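Side-chain contacts in transcriptional regulator (Enterococcus faecalis, PDB 3QFI), which belongs to the LytR-CpsA-Psr family of cell-envelope proteins and is named as a transcriptional regulator: residues A14-Q19 with M213-S218; M90-V95 with I101-Y106; D63-T68 with E164-R169; K115-A120 with E178-K183. One frame throughout, in Å; residues are numbered along the deposited sequence.

Contact 1 (A14-Q19 with M213-S218); sequences ANIDAQ and MMDIQS
The carboxylate of Asp215 is the flat group that looks across at Ile16 and Asp17. It meets the loop through OD1, which Asp17 CA approaches obliquely, from beyond the rim of the group, with 3.9 Å between Asp17 CA and Asp215 OD1. Ile16 sends its CG2 methyl to the flank of the same side chain, on the side of CB and OD1; Ile16 CG2 lies 3.6 Å from Asp215 CB. The carboxylate of Asp17 turns elsewhere, and its OD2 remains 4.5 Å from Asp215 OD1, two like charges near each other at a partly exposed margin.

Beneath this polar rim the contact is apolar. With CG1 of Ile16 beside its own backbone N (chi1 -67°), the CG2 branch is the one directed at the helix, where it meets Ile216 CD1 at 3.5 Å. That methyl is the end of an Ile216 side chain which also rests on Phe22. Close by, the amine of Lys219 binds the carbonyl O of Asp17, holding the loop to the chain just beyond the helix.

The pattern is that of a type I beta turn, Ile16 to Gln19, laid by a single hydrophobic side chain against the end of helix 210-216, just before the loop enters strand 22-28 of the central sheet.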
loop_
_atom_site.group_PDB
_atom_site.type_symbol
_atom_site.label_atom_id
_atom_site.label_comp_id
_atom_site.label_asym_id
_atom_site.label_seq_id
_atom_site.Cartn_x
_atom_site.Cartn_y
_atom_site.Cartn_z
ATOM N N ALA A 14 12.250 0.057 14.871
ATOM C CA ALA A 14 12.835 1.205 14.176
ATOM C C ALA A 14 12.832 2.440 15.089
ATOM O O ALA A 14 11.785 2.842 15.582
ATOM C CB ALA A 14 12.043 1.493 12.909
ATOM N N ASN A 15 13.994 3.040 15.326
ATOM C CA ASN A 15 14.060 4.227 16.192
ATOM C C ASN A 15 13.694 5.490 15.411
ATOM O O ASN A 15 14.529 6.062 14.728
ATOM C CB ASN A 15 15.465 4.374 16.785
ATOM C CG ASN A 15 15.545 5.464 17.856
ATOM O OD1 ASN A 15 16.480 5.487 18.668
ATOM N ND2 ASN A 15 14.570 6.373 17.857
ATOM N N ILE A 16 12.444 5.925 15.519
ATOM C CA ILE A 16 11.986 7.105 14.787
ATOM C C ILE A 16 12.670 8.368 15.250
ATOM O O ILE A 16 12.888 9.303 14.467
ATOM C CB ILE A 16 10.476 7.298 14.928
ATOM C CG1 ILE A 16 9.757 6.147 14.226
ATOM C CG2 ILE A 16 10.059 8.621 14.308
ATOM C CD1 ILE A 16 8.255 6.232 14.310
ATOM N N ASP A 17 12.987 8.398 16.540
ATOM C CA ASP A 17 13.660 9.530 17.135
ATOM C C ASP A 17 15.005 9.731 16.426
ATOM O O ASP A 17 15.381 10.861 16.122
ATOM C CB ASP A 17 13.832 9.273 18.635
ATOM C CG ASP A 17 14.545 10.394 19.343
ATOM O OD1 ASP A 17 15.800 10.393 19.343
ATOM O OD2 ASP A 17 13.851 11.279 19.897
ATOM N N ALA A 18 15.720 8.648 16.133
ATOM C CA ALA A 18 17.010 8.773 15.445
ATOM C C ALA A 18 16.861 8.802 13.912
ATOM O O ALA A 18 17.828 8.594 13.176
ATOM C CB ALA A 18 17.938 7.631 15.864
ATOM N N GLN A 19 15.649 9.094 13.454
ATOM C CA GLN A 19 15.331 9.148 12.033
ATOM C C GLN A 19 15.908 7.915 11.345
ATOM O O GLN A 19 16.645 7.975 10.354
ATOM C CB GLN A 19 15.860 10.430 11.384
ATOM C CG GLN A 19 17.347 10.442 11.120
ATOM C CD GLN A 19 17.719 11.311 9.929
ATOM O OE1 GLN A 19 18.824 11.198 9.393
ATOM N NE2 GLN A 19 16.799 12.190 9.513
ATOM N N MET A 213 4.178 11.158 14.900
ATOM C CA MET A 213 3.848 12.039 13.785
ATOM C C MET A 213 4.704 13.309 13.821
ATOM O O MET A 213 5.280 13.709 12.803
ATOM C CB MET A 213 2.372 12.425 13.836
ATOM C CG MET A 213 1.651 12.182 12.540
ATOM S SD MET A 213 1.533 10.428 12.206
ATOM C CE MET A 213 -0.057 10.050 13.018
ATOM N N MET A 214 4.781 13.940 14.991
ATOM C CA MET A 214 5.572 15.156 15.159
ATOM C C MET A 214 7.046 14.877 14.844
ATOM O O MET A 214 7.755 15.760 14.363
ATOM C CB MET A 214 5.443 15.702 16.590
ATOM C CG MET A 214 4.046 16.201 16.990
ATOM S SD MET A 214 3.522 17.808 16.293
ATOM C CE MET A 214 2.983 17.331 14.638
ATOM N N ASP A 215 7.507 13.658 15.123
ATOM C CA ASP A 215 8.894 13.283 14.840
ATOM C C ASP A 215 9.105 13.152 13.338
ATOM O O ASP A 215 10.188 13.436 12.824
ATOM C CB ASP A 215 9.249 11.947 15.502
ATOM C CG ASP A 215 9.692 12.101 16.947
ATOM O OD1 ASP A 215 10.060 11.077 17.561
ATOM O OD2 ASP A 215 9.676 13.235 17.467
ATOM N N ILE A 216 8.062 12.706 12.643
ATOM C CA ILE A 216 8.121 12.530 11.199
ATOM C C ILE A 216 8.056 13.878 10.488
ATOM O O ILE A 216 8.823 14.124 9.565
ATOM C CB ILE A 216 6.950 11.658 10.681
ATOM C CG1 ILE A 216 6.765 10.420 11.565
ATOM C CG2 ILE A 216 7.210 11.249 9.236
ATOM C CD1 ILE A 216 7.974 9.526 11.664
ATOM N N GLN A 217 7.143 14.743 10.929
ATOM C CA GLN A 217 6.964 16.070 10.328
ATOM C C GLN A 217 8.049 17.075 10.751
ATOM O O GLN A 217 7.778 18.269 10.893
ATOM C CB GLN A 217 5.571 16.645 10.682
ATOM C CG GLN A 217 4.358 15.811 10.202
ATOM C CD GLN A 217 2.999 16.504 10.433
ATOM O OE1 GLN A 217 2.675 16.915 11.553
ATOM N NE2 GLN A 217 2.199 16.612 9.372
ATOM N N SER A 218 9.274 16.599 10.948
ATOM C CA SER A 218 10.365 17.477 11.355
ATOM C C SER A 218 11.706 16.798 11.176
ATOM O O SER A 218 12.755 17.402 11.398
ATOM C CB SER A 218 10.213 17.858 12.825
ATOM O OG SER A 218 10.290 16.709 13.650
#

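Contact 2 (M90-V95 with I101-Y106); sequences MAINTV and IPIHHY
Ile92 and Ile103 meet at the centre of an apolar contact in which both branches of Ile92 are used. Its CG2 methyl lies against the branch point of the other isoleucine, with Ile92 CG2 3.8 Å from Ile103 CB and 4.0 Å from Ile103 CG2, the two side chains inclined to each other. A turn further along the helix, Val95 CG1 stands 4.3 Å from Ile103 CD1. Leu25 of strand 22-28 touches both Val95 and Ile103, so this side of the helix is packed onto the sheet as well as onto the loop.

The aliphatic-aromatic contact is made by the other branch. An extended chi2 of 172° carries Ile92 CD1 outward to Tyr106, where it lies 3.8 Å from Tyr106 CD1 and almost as near to CG and CB. It therefore touches the root of the ring, and the two side chains cross at about a right angle.

The hydrogen bonds of the two segments run within the helix or to neighbouring parts of the chain. Met90 O accepts from Thr94 N at 3.0 Å and from Thr94 OG1 at 3.1 Å, the two donors arriving from opposite faces of the carbonyl plane, while the backbone of His105 is bonded to strand 22-28.

With only carbon atoms in the closest approaches, helix 80-98 and the chain leading into strand 105-109 are joined by dispersion and burial of apolar surface, so that the fit of the branched side chains, and not a polar bond, sets how they sit.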
loop_
_atom_site.group_PDB
_atom_site.type_symbol
_atom_site.label_atom_id
_atom_site.label_comp_id
_atom_site.label_asym_id
_atom_site.label_seq_id
_atom_site.Cartn_x
_atom_site.Cartn_y
_atom_site.Cartn_z
ATOM N N MET A 90 -2.948 -10.699 11.234
ATOM C CA MET A 90 -2.667 -11.673 10.194
ATOM C C MET A 90 -2.206 -11.002 8.908
ATOM O O MET A 90 -1.355 -11.552 8.205
ATOM C CB MET A 90 -3.897 -12.556 9.938
ATOM C CG MET A 90 -3.664 -13.751 9.021
ATOM S SD MET A 90 -4.890 -15.044 9.357
ATOM C CE MET A 90 -4.229 -15.598 10.950
ATOM N N ALA A 91 -2.737 -9.820 8.595
ATOM C CA ALA A 91 -2.330 -9.113 7.371
ATOM C C ALA A 91 -0.891 -8.623 7.484
ATOM O O ALA A 91 -0.080 -8.838 6.581
ATOM C CB ALA A 91 -3.248 -7.935 7.103
ATOM N N ILE A 92 -0.578 -7.964 8.596
ATOM C CA ILE A 92 0.771 -7.473 8.810
ATOM C C ILE A 92 1.775 -8.623 8.709
ATOM O O ILE A 92 2.774 -8.514 8.010
ATOM C CB ILE A 92 0.922 -6.823 10.189
ATOM C CG1 ILE A 92 0.073 -5.556 10.277
ATOM C CG2 ILE A 92 2.372 -6.504 10.440
ATOM C CD1 ILE A 92 0.007 -4.961 11.681
ATOM N N ASN A 93 1.518 -9.725 9.402
ATOM C CA ASN A 93 2.445 -10.850 9.350
ATOM C C ASN A 93 2.617 -11.421 7.941
ATOM O O ASN A 93 3.741 -11.605 7.493
ATOM C CB ASN A 93 2.003 -11.951 10.324
ATOM C CG ASN A 93 2.283 -11.588 11.779
ATOM O OD1 ASN A 93 2.162 -12.421 12.673
ATOM N ND2 ASN A 93 2.659 -10.343 12.016
ATOM N N THR A 94 1.502 -11.680 7.258
ATOM C CA THR A 94 1.483 -12.222 5.900
ATOM C C THR A 94 2.289 -11.349 4.946
ATOM O O THR A 94 3.080 -11.851 4.145
ATOM C CB THR A 94 0.011 -12.364 5.400
ATOM O OG1 THR A 94 -0.566 -13.537 5.981
ATOM C CG2 THR A 94 -0.070 -12.457 3.881
ATOM N N VAL A 95 2.088 -10.042 5.028
ATOM C CA VAL A 95 2.844 -9.129 4.192
ATOM C C VAL A 95 4.336 -9.149 4.600
ATOM O O VAL A 95 5.200 -9.105 3.727
ATOM C CB VAL A 95 2.271 -7.688 4.284
ATOM C CG1 VAL A 95 3.152 -6.729 3.516
ATOM C CG2 VAL A 95 0.850 -7.651 3.701
ATOM N N ILE A 101 10.318 -8.283 4.844
ATOM C CA ILE A 101 10.743 -7.073 5.525
ATOM C C ILE A 101 9.939 -6.864 6.784
ATOM O O ILE A 101 8.900 -7.464 6.984
ATOM C CB ILE A 101 10.574 -5.776 4.662
ATOM C CG1 ILE A 101 9.116 -5.604 4.238
ATOM C CG2 ILE A 101 11.492 -5.821 3.446
ATOM C CD1 ILE A 101 8.826 -4.218 3.689
ATOM N N PRO A 102 10.439 -6.022 7.681
ATOM C CA PRO A 102 9.646 -5.810 8.890
ATOM C C PRO A 102 8.658 -4.662 8.624
ATOM O O PRO A 102 8.979 -3.708 7.908
ATOM C CB PRO A 102 10.702 -5.452 9.936
ATOM C CG PRO A 102 11.701 -4.674 9.125
ATOM C CD PRO A 102 11.812 -5.511 7.850
ATOM N N ILE A 103 7.449 -4.797 9.158
ATOM C CA ILE A 103 6.421 -3.778 9.027
ATOM C C ILE A 103 6.397 -3.114 10.386
ATOM O O ILE A 103 5.797 -3.643 11.322
ATOM C CB ILE A 103 5.021 -4.373 8.790
ATOM C CG1 ILE A 103 4.969 -5.106 7.455
ATOM C CG2 ILE A 103 3.980 -3.250 8.819
ATOM C CD1 ILE A 103 5.233 -4.212 6.245
ATOM N N HIS A 104 7.045 -1.964 10.501
ATOM C CA HIS A 104 7.117 -1.256 11.772
ATOM C C HIS A 104 5.815 -0.660 12.249
ATOM O O HIS A 104 5.517 -0.660 13.448
ATOM C CB HIS A 104 8.149 -0.155 11.665
ATOM C CG HIS A 104 9.486 -0.656 11.249
ATOM N ND1 HIS A 104 10.056 -0.341 10.035
ATOM C CD2 HIS A 104 10.342 -1.507 11.861
ATOM C CE1 HIS A 104 11.207 -0.976 9.918
ATOM N NE2 HIS A 104 11.404 -1.690 11.013
ATOM N N HIS A 105 5.042 -0.149 11.301
ATOM C CA HIS A 105 3.786 0.486 11.625
ATOM C C HIS A 105 2.704 0.163 10.603
ATOM O O HIS A 105 2.993 -0.210 9.458
ATOM C CB HIS A 105 3.990 1.996 11.672
ATOM C CG HIS A 105 4.949 2.447 12.725
ATOM N ND1 HIS A 105 4.667 2.362 14.072
ATOM C CD2 HIS A 105 6.173 3.018 12.633
ATOM C CE1 HIS A 105 5.675 2.864 14.763
ATOM N NE2 HIS A 105 6.601 3.270 13.914
ATOM N N TYR A 106 1.453 0.325 11.014
ATOM C CA TYR A 106 0.340 0.076 10.118
ATOM C C TYR A 106 -0.721 1.147 10.331
ATOM O O TYR A 106 -0.714 1.859 11.339
ATOM C CB TYR A 106 -0.279 -1.288 10.398
ATOM C CG TYR A 106 -1.215 -1.303 11.581
ATOM C CD1 TYR A 106 -0.736 -1.438 12.889
ATOM C CD2 TYR A 106 -2.589 -1.157 11.394
ATOM C CE1 TYR A 106 -1.619 -1.424 13.983
ATOM C CE2 TYR A 106 -3.470 -1.140 12.468
ATOM C CZ TYR A 106 -2.992 -1.274 13.755
ATOM O OH TYR A 106 -3.896 -1.257 14.798
#

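Contact 3 (D63-T68 with E164-R169); sequences DRDILT and EGDVGR
Asp63 and Asp166 form the close part of this contact. Asp63 OD2 and Asp166 OD1 are 2.8 Å apart, and the two carboxylate planes are turned 54° against each other. The first of these groups is buried. Its CG lies opposite the backbone N (chi1 -174°), where OD1 accepts the N-H of Asp65 and closes an Asx turn, consistent with a restrained carboxylate; the other oxygen faces helix 166-184. Asp166 comes from the first turn of that helix, just after Gly165 at the N-cap position. A third acid, Asp65, is looser, with 4.0 Å between Asp65 OD1 and Asp166 OD1; the stronger partner of its carboxylate is Lys78, which forms a salt bridge with OD2.

The more open side is formed by two long, partly exposed side chains. Arg64 bends at chi3 (65°) while Arg169 stays extended, and their ends come within 3.4 Å, Arg64 NH2 to Arg169 NH2. The Arg169 nitrogen sits at the edge of the Arg64 guanidinium, near its plane, and the two groups are almost perpendicular. Arg159 adds another guanidinium beside both.

A group of acids, of which Asp63 is buried, thus lies beside a cluster of arginines. Three guanidinium groups so close together would be consistent with a place for an anion, as in relatives of the LytR-CpsA-Psr family, and the acids nearby probably offset part of their charge.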
loop_
_atom_site.group_PDB
_atom_site.type_symbol
_atom_site.label_atom_id
_atom_site.label_comp_id
_atom_site.label_asym_id
_atom_site.label_seq_id
_atom_site.Cartn_x
_atom_site.Cartn_y
_atom_site.Cartn_z
ATOM N N ASP A 63 -1.478 -6.602 -4.905
ATOM C CA ASP A 63 -2.699 -7.097 -5.539
ATOM C C ASP A 63 -3.370 -8.090 -4.589
ATOM O O ASP A 63 -2.692 -8.884 -3.945
ATOM C CB ASP A 63 -2.370 -7.789 -6.866
ATOM C CG ASP A 63 -3.613 -8.185 -7.645
ATOM O OD1 ASP A 63 -4.423 -9.005 -7.149
ATOM O OD2 ASP A 63 -3.782 -7.678 -8.772
ATOM N N ARG A 64 -4.695 -8.035 -4.506
ATOM C CA ARG A 64 -5.453 -8.913 -3.627
ATOM C C ARG A 64 -5.436 -10.371 -4.076
ATOM O O ARG A 64 -5.662 -11.284 -3.277
ATOM C CB ARG A 64 -6.909 -8.430 -3.525
ATOM C CG ARG A 64 -7.720 -8.531 -4.829
ATOM C CD ARG A 64 -9.154 -7.991 -4.673
ATOM N NE ARG A 64 -9.144 -6.554 -4.395
ATOM C CZ ARG A 64 -10.226 -5.782 -4.268
ATOM N NH1 ARG A 64 -11.451 -6.286 -4.388
ATOM N NH2 ARG A 64 -10.072 -4.485 -4.025
ATOM N N ASP A 65 -5.173 -10.600 -5.352
ATOM C CA ASP A 65 -5.158 -11.965 -5.853
ATOM C C ASP A 65 -3.800 -12.648 -5.709
ATOM O O ASP A 65 -3.613 -13.776 -6.156
ATOM C CB ASP A 65 -5.602 -11.972 -7.313
ATOM C CG ASP A 65 -7.001 -11.407 -7.494
ATOM O OD1 ASP A 65 -7.229 -10.673 -8.484
ATOM O OD2 ASP A 65 -7.879 -11.709 -6.648
ATOM N N ILE A 66 -2.844 -11.981 -5.083
ATOM C CA ILE A 66 -1.542 -12.600 -4.942
ATOM C C ILE A 66 -1.606 -13.846 -4.059
ATOM O O ILE A 66 -2.234 -13.846 -2.988
ATOM C CB ILE A 66 -0.514 -11.593 -4.407
ATOM C CG1 ILE A 66 -0.375 -10.449 -5.427
ATOM C CG2 ILE A 66 0.816 -12.285 -4.157
ATOM C CD1 ILE A 66 0.711 -9.445 -5.126
ATOM N N LEU A 67 -0.982 -14.923 -4.526
ATOM C CA LEU A 67 -0.983 -16.176 -3.771
ATOM C C LEU A 67 0.242 -16.225 -2.880
ATOM O O LEU A 67 1.368 -16.072 -3.360
ATOM C CB LEU A 67 -0.975 -17.367 -4.725
ATOM C CG LEU A 67 -1.146 -18.752 -4.130
ATOM C CD1 LEU A 67 -2.554 -18.901 -3.530
ATOM C CD2 LEU A 67 -0.929 -19.789 -5.233
ATOM N N THR A 68 0.021 -16.431 -1.584
ATOM C CA THR A 68 1.117 -16.507 -0.621
ATOM C C THR A 68 0.730 -17.312 0.620
ATOM O O THR A 68 -0.374 -17.850 0.718
ATOM C CB THR A 68 1.555 -15.105 -0.142
ATOM O OG1 THR A 68 0.405 -14.317 0.212
ATOM C CG2 THR A 68 2.333 -14.399 -1.228
ATOM N N GLU A 164 -7.307 -1.017 -17.758
ATOM C CA GLU A 164 -6.152 -1.630 -17.100
ATOM C C GLU A 164 -6.536 -2.319 -15.793
ATOM O O GLU A 164 -5.757 -3.089 -15.230
ATOM C CB GLU A 164 -5.095 -0.563 -16.821
ATOM C CG GLU A 164 -4.499 0.055 -18.067
ATOM C CD GLU A 164 -3.816 1.372 -17.778
ATOM O OE1 GLU A 164 -4.523 2.326 -17.377
ATOM O OE2 GLU A 164 -2.577 1.454 -17.950
ATOM N N GLY A 165 -7.743 -2.032 -15.318
ATOM C CA GLY A 165 -8.218 -2.628 -14.084
ATOM C C GLY A 165 -7.259 -2.484 -12.920
ATOM O O GLY A 165 -6.831 -1.379 -12.593
ATOM N N ASP A 166 -6.925 -3.611 -12.298
ATOM C CA ASP A 166 -6.015 -3.649 -11.158
ATOM C C ASP A 166 -4.858 -2.677 -11.245
ATOM O O ASP A 166 -4.779 -1.740 -10.463
ATOM C CB ASP A 166 -5.453 -5.059 -10.980
ATOM C CG ASP A 166 -6.495 -6.041 -10.522
ATOM O OD1 ASP A 166 -6.125 -7.186 -10.167
ATOM O OD2 ASP A 166 -7.687 -5.659 -10.520
ATOM N N VAL A 167 -3.950 -2.922 -12.183
ATOM C CA VAL A 167 -2.784 -2.063 -12.362
ATOM C C VAL A 167 -3.140 -0.582 -12.423
ATOM O O VAL A 167 -2.436 0.251 -11.857
ATOM C CB VAL A 167 -1.994 -2.430 -13.640
ATOM C CG1 VAL A 167 -1.273 -3.754 -13.445
ATOM C CG2 VAL A 167 -2.947 -2.503 -14.825
ATOM N N GLY A 168 -4.223 -0.259 -13.121
ATOM C CA GLY A 168 -4.649 1.123 -13.217
ATOM C C GLY A 168 -5.135 1.600 -11.863
ATOM O O GLY A 168 -4.590 2.546 -11.295
ATOM N N ARG A 169 -6.160 0.939 -11.335
ATOM C CA ARG A 169 -6.699 1.293 -10.035
ATOM C C ARG A 169 -5.600 1.406 -8.979
ATOM O O ARG A 169 -5.619 2.327 -8.170
ATOM C CB ARG A 169 -7.738 0.263 -9.610
ATOM C CG ARG A 169 -8.175 0.381 -8.178
ATOM C CD ARG A 169 -9.395 -0.475 -7.940
ATOM N NE ARG A 169 -9.553 -0.775 -6.526
ATOM C CZ ARG A 169 -10.726 -0.904 -5.920
ATOM N NH1 ARG A 169 -11.853 -0.753 -6.611
ATOM N NH2 ARG A 169 -10.772 -1.185 -4.623
#

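Contact 4 (K115-A120 with E178-K183); sequences KDLIDA and EKIVRK
Helices 111-120 and 166-184 pack against each other at an incline, and here they meet through one buried side chain, Ile180, set against two neighbours, Leu117 and Ile118. The backbones come nearest at Ile118 and Ile180, whose CA atoms are 7.1 Å apart.

Ile180 divides its two branches between its partners. Its CG2 methyl goes to the leucine, with 4.0 Å between Ile180 CG2 and Leu117 CD2 and nearly the same to CG, the side chains slanting past one another. Its other branch folds back at chi2 (-63°) and delivers CD1 to the flank of the second residue, so that Ile180 CD1 lies 3.8 Å from Ile118 CG1; these two side chains cross at about a right angle. Leu117 reaches inward with its CD2 methyl, while it also leans on Leu197 of a loop.

Ile124, on the strand 124-128 that follows the first helix, touches Ile180 too and extends the same apolar patch. On the far side of helix 111-120, Lys115 has a hydrogen bond to Thr150 and a long salt bridge to Asp119.

Such aliphatic helix-to-helix packing is typical of a helical layer beside the central sheet of an alpha/beta fold, as in the LytR-CpsA-Psr family.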
loop_
_atom_site.group_PDB
_atom_site.type_symbol
_atom_site.label_atom_id
_atom_site.label_comp_id
_atom_site.label_asym_id
_atom_site.label_seq_id
_atom_site.Cartn_x
_atom_site.Cartn_y
_atom_site.Cartn_z
ATOM N N LYS A 115 -12.399 9.822 3.167
ATOM C CA LYS A 115 -13.076 10.947 2.551
ATOM C C LYS A 115 -12.849 12.209 3.382
ATOM O O LYS A 115 -12.681 13.290 2.824
ATOM C CB LYS A 115 -14.566 10.644 2.403
ATOM C CG LYS A 115 -15.418 11.846 2.087
ATOM C CD LYS A 115 -16.886 11.441 2.029
ATOM C CE LYS A 115 -17.787 12.634 2.297
ATOM N NZ LYS A 115 -17.410 13.783 1.432
ATOM N N ASP A 116 -12.809 12.069 4.709
ATOM C CA ASP A 116 -12.596 13.221 5.581
ATOM C C ASP A 116 -11.139 13.683 5.582
ATOM O O ASP A 116 -10.851 14.859 5.811
ATOM C CB ASP A 116 -13.025 12.908 7.018
ATOM C CG ASP A 116 -13.043 14.153 7.911
ATOM O OD1 ASP A 116 -13.770 15.117 7.572
ATOM O OD2 ASP A 116 -12.345 14.172 8.957
ATOM N N LEU A 117 -10.224 12.756 5.329
ATOM C CA LEU A 117 -8.807 13.077 5.295
ATOM C C LEU A 117 -8.504 13.930 4.070
ATOM O O LEU A 117 -7.623 14.786 4.100
ATOM C CB LEU A 117 -7.979 11.792 5.248
ATOM C CG LEU A 117 -6.453 11.931 5.192
ATOM C CD1 LEU A 117 -5.957 12.702 6.394
ATOM C CD2 LEU A 117 -5.808 10.540 5.138
ATOM N N ILE A 118 -9.236 13.692 2.988
ATOM C CA ILE A 118 -9.019 14.451 1.777
ATOM C C ILE A 118 -9.569 15.855 1.972
ATOM O O ILE A 118 -8.940 16.830 1.565
ATOM C CB ILE A 118 -9.667 13.746 0.563
ATOM C CG1 ILE A 118 -8.993 12.381 0.362
ATOM C CG2 ILE A 118 -9.509 14.593 -0.697
ATOM C CD1 ILE A 118 -9.507 11.583 -0.823
ATOM N N ASP A 119 -10.720 15.970 2.628
ATOM C CA ASP A 119 -11.301 17.292 2.873
ATOM C C ASP A 119 -10.587 18.070 3.973
ATOM O O ASP A 119 -10.545 19.294 3.945
ATOM C CB ASP A 119 -12.781 17.170 3.224
ATOM C CG ASP A 119 -13.604 16.661 2.063
ATOM O OD1 ASP A 119 -13.295 17.046 0.912
ATOM O OD2 ASP A 119 -14.559 15.886 2.293
ATOM N N ALA A 120 -10.022 17.351 4.935
ATOM C CA ALA A 120 -9.309 17.968 6.042
ATOM C C ALA A 120 -8.002 18.591 5.574
ATOM O O ALA A 120 -7.414 19.422 6.277
ATOM C CB ALA A 120 -9.026 16.929 7.120
ATOM N N GLU A 178 -0.084 9.497 -2.479
ATOM C CA GLU A 178 1.135 10.279 -2.659
ATOM C C GLU A 178 0.841 11.767 -2.486
ATOM O O GLU A 178 1.608 12.501 -1.852
ATOM C CB GLU A 178 1.720 10.050 -4.041
ATOM C CG GLU A 178 3.072 10.701 -4.232
ATOM C CD GLU A 178 3.476 10.752 -5.690
ATOM O OE1 GLU A 178 3.281 9.737 -6.407
ATOM O OE2 GLU A 178 3.994 11.811 -6.114
ATOM N N LYS A 179 -0.275 12.203 -3.061
ATOM C CA LYS A 179 -0.679 13.593 -2.970
ATOM C C LYS A 179 -1.072 13.943 -1.544
ATOM O O LYS A 179 -0.764 15.030 -1.064
ATOM C CB LYS A 179 -1.838 13.860 -3.928
ATOM C CG LYS A 179 -1.454 13.737 -5.389
ATOM C CD LYS A 179 -0.212 14.563 -5.698
ATOM C CE LYS A 179 0.098 14.612 -7.193
ATOM N NZ LYS A 179 0.145 13.266 -7.823
ATOM N N ILE A 180 -1.744 13.015 -0.871
ATOM C CA ILE A 180 -2.163 13.232 0.506
ATOM C C ILE A 180 -0.921 13.446 1.367
ATOM O O ILE A 180 -0.713 14.519 1.936
ATOM C CB ILE A 180 -2.959 12.019 1.056
ATOM C CG1 ILE A 180 -4.279 11.878 0.306
ATOM C CG2 ILE A 180 -3.264 12.212 2.543
ATOM C CD1 ILE A 180 -5.206 13.058 0.494
ATOM N N VAL A 181 -0.098 12.415 1.450
ATOM C CA VAL A 181 1.120 12.472 2.227
ATOM C C VAL A 181 1.906 13.727 1.937
ATOM O O VAL A 181 2.428 14.375 2.851
ATOM C CB VAL A 181 2.000 11.277 1.914
ATOM C CG1 VAL A 181 3.368 11.460 2.551
ATOM C CG2 VAL A 181 1.325 10.010 2.423
ATOM N N ARG A 182 1.991 14.067 0.657
ATOM C CA ARG A 182 2.729 15.245 0.233
ATOM C C ARG A 182 2.154 16.494 0.905
ATOM O O ARG A 182 2.896 17.338 1.398
ATOM C CB ARG A 182 2.644 15.373 -1.285
ATOM C CG ARG A 182 3.765 16.173 -1.895
ATOM C CD ARG A 182 4.869 15.276 -2.430
ATOM N NE ARG A 182 6.074 16.047 -2.733
ATOM C CZ ARG A 182 7.141 15.561 -3.358
ATOM N NH1 ARG A 182 8.190 16.347 -3.580
ATOM N NH2 ARG A 182 7.154 14.296 -3.768
ATOM N N LYS A 183 0.827 16.587 0.926
ATOM C CA LYS A 183 0.114 17.711 1.526
ATOM C C LYS A 183 0.238 17.686 3.051
ATOM O O LYS A 183 0.604 18.688 3.671
ATOM C CB LYS A 183 -1.362 17.643 1.143
ATOM C CG LYS A 183 -2.167 18.893 1.442
ATOM C CD LYS A 183 -1.841 20.003 0.461
ATOM C CE LYS A 183 -1.959 19.520 -0.979
ATOM N NZ LYS A 183 -3.301 18.953 -1.259
#

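Along the chain contact 1 closes the longest loop and encloses the other three. Contact 2 is nested within contact 3 and comes before contact 4, while contacts 3 and 4 cross and share helix 166-184, near its start and toward its end; their centres are 23 Å apart. Contacts 1 and 2 touch where Ile16 and Ala14 meet His105 and His104, and Thr94 with Thr68 joins contacts 2 and 3. Contacts 1 and 3 lie on opposite sides of the chain's centre, 32 Å apart between centres. The contacts thus run from the N-terminal loop, past the helices about the six-stranded mixed sheet, to the charged surface of contact 3.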